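Local coordinates for 6-phosphogluconate dehydratase (Shewanella oneidensis, PDB 2GP4), which catalyses the dehydration of 6-phosphogluconate to 2-keto-3-deoxy-6-phosphogluconate in the Entner-Doudoroff pathway, probably with an iron-sulfur cluster that this apo form lacks, at residues 368-373 / 425-430. Residues are numbered along the deposited sequence; the frame is centred on the assembly and turned at random.
Sequences HAAGGM and EVLTSV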
loop_
_atom_site.group_PDB
_atom_site.type_symbol
_atom_site.label_atom_id
_atom_site.label_comp_id
_atom_site.label_asym_id
_atom_site.label_seq_id
_atom_site.Cartn_x
_atom_site.Cartn_y
_atom_site.Cartn_z
ATOM N N HIS A 368 -4.738 15.910 8.656
ATOM C CA HIS A 368 -4.830 17.000 7.694
ATOM C C HIS A 368 -4.822 18.372 8.365
ATOM O O HIS A 368 -4.142 19.279 7.906
ATOM C CB HIS A 368 -6.068 16.834 6.813
ATOM C CG HIS A 368 -6.264 17.950 5.835
ATOM N ND1 HIS A 368 -7.254 18.897 5.977
ATOM C CD2 HIS A 368 -5.588 18.276 4.709
ATOM C CE1 HIS A 368 -7.183 19.755 4.975
ATOM N NE2 HIS A 368 -6.183 19.399 4.189
ATOM N N ALA A 369 -5.570 18.506 9.456
ATOM C CA ALA A 369 -5.611 19.745 10.228
ATOM C C ALA A 369 -4.262 20.107 10.871
ATOM O O ALA A 369 -3.970 21.286 11.082
ATOM C CB ALA A 369 -6.713 19.679 11.276
ATOM N N ALA A 370 -3.447 19.097 11.166
ATOM C CA ALA A 370 -2.105 19.303 11.723
ATOM C C ALA A 370 -1.112 19.884 10.704
ATOM O O ALA A 370 -0.136 20.531 11.076
ATOM C CB ALA A 370 -1.565 18.001 12.304
ATOM N N GLY A 371 -1.371 19.649 9.421
ATOM C CA GLY A 371 -0.469 20.088 8.355
ATOM C C GLY A 371 -0.713 19.335 7.065
ATOM O O GLY A 371 -0.626 19.914 5.986
ATOM N N GLY A 372 -1.007 18.039 7.192
ATOM C CA GLY A 372 -1.407 17.190 6.069
ATOM C C GLY A 372 -0.317 16.848 5.070
ATOM O O GLY A 372 0.874 16.935 5.379
HETATM N N MSE A 373 -0.741 16.453 3.870
HETATM C CA MSE A 373 0.164 16.068 2.794
HETATM C C MSE A 373 1.031 17.223 2.298
HETATM O O MSE A 373 2.172 17.007 1.899
HETATM C CB MSE A 373 -0.606 15.452 1.612
HETATM C CG MSE A 373 -1.174 14.059 1.863
HETATM SE SE MSE A 373 0.126 12.796 2.591
HETATM C CE MSE A 373 1.303 12.635 1.045
ATOM N N GLU A 425 2.272 15.503 18.013
ATOM C CA GLU A 425 1.883 14.157 18.418
ATOM C C GLU A 425 1.272 13.370 17.252
ATOM O O GLU A 425 1.151 12.151 17.325
ATOM C CB GLU A 425 0.924 14.196 19.613
ATOM C CG GLU A 425 1.622 14.349 20.961
ATOM C CD GLU A 425 0.675 14.142 22.142
ATOM O OE1 GLU A 425 -0.390 14.801 22.184
ATOM O OE2 GLU A 425 1.004 13.323 23.036
ATOM N N VAL A 426 0.903 14.067 16.179
ATOM C CA VAL A 426 0.275 13.438 15.017
ATOM C C VAL A 426 1.157 13.547 13.774
ATOM O O VAL A 426 1.298 12.586 13.016
ATOM C CB VAL A 426 -1.118 14.056 14.719
ATOM C CG1 VAL A 426 -1.707 13.487 13.433
ATOM C CG2 VAL A 426 -2.067 13.837 15.887
ATOM N N LEU A 427 1.747 14.723 13.576
ATOM C CA LEU A 427 2.549 15.003 12.395
ATOM C C LEU A 427 3.817 15.759 12.770
ATOM O O LEU A 427 3.775 16.710 13.554
ATOM C CB LEU A 427 1.725 15.803 11.389
ATOM C CG LEU A 427 2.355 16.262 10.075
ATOM C CD1 LEU A 427 2.900 15.107 9.263
ATOM C CD2 LEU A 427 1.303 17.015 9.286
ATOM N N THR A 428 4.944 15.344 12.202
ATOM C CA THR A 428 6.218 15.903 12.616
ATOM C C THR A 428 7.157 16.218 11.448
ATOM O O THR A 428 6.983 15.707 10.337
ATOM C CB THR A 428 6.894 14.999 13.684
ATOM O OG1 THR A 428 7.837 15.764 14.441
ATOM C CG2 THR A 428 7.574 13.805 13.053
ATOM N N SER A 429 8.143 17.071 11.715
ATOM C CA SER A 429 9.170 17.429 10.738
ATOM C C SER A 429 10.232 16.342 10.684
ATOM O O SER A 429 10.359 15.558 11.630
ATOM C CB SER A 429 9.829 18.742 11.143
ATOM O OG SER A 429 10.493 18.580 12.381
ATOM N N VAL A 430 11.006 16.305 9.598
ATOM C CA VAL A 430 12.067 15.305 9.479
ATOM C C VAL A 430 13.225 15.530 10.463
ATOM O O VAL A 430 13.900 14.578 10.836
ATOM C CB VAL A 430 12.588 15.090 8.008
ATOM C CG1 VAL A 430 11.488 15.326 6.986
ATOM C CG2 VAL A 430 13.815 15.933 7.702
#
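Leu427 inserts its side chain into the bend between helix 364-370 and helix 372-383, and one methyl branch does most of the touching. Its CD2 lies 3.7 Å from Gly371 CA and 3.3 Å from Gly372 N, while nearer the backbone Leu427 CB meets Ala370 CB at 4.1 Å. With CG anti to the backbone N (chi1 178°), the branched end extends past Ala370 to the glycine pair. Alanine suits the last helical turn because its single methyl lets the incoming chain approach closely. Gly371 ends that turn in a Schellman motif, with positive phi and its N bonded to His368 O at 3.2 Å; its bare CA lets the leucine methyl pack directly on it. Gly372 also has positive phi, a conformation that favours glycine. Further out, Phe367, Phe375 and Leu376 from the two helices also touch Leu427. Segment 425-430, in the loop between strands 411-416 and 440-445, is held by backbone hydrogen bonds from Val426 to Arg355 and Thr428 to Leu353, and by Ser421 OG to Leu427 O; Ala370 bonds Leu422. Across the buried contact, an apolar side-chain pair and a methyl on glycine backbone make van der Waals contact, probably kept in place by these neighbouring bonds.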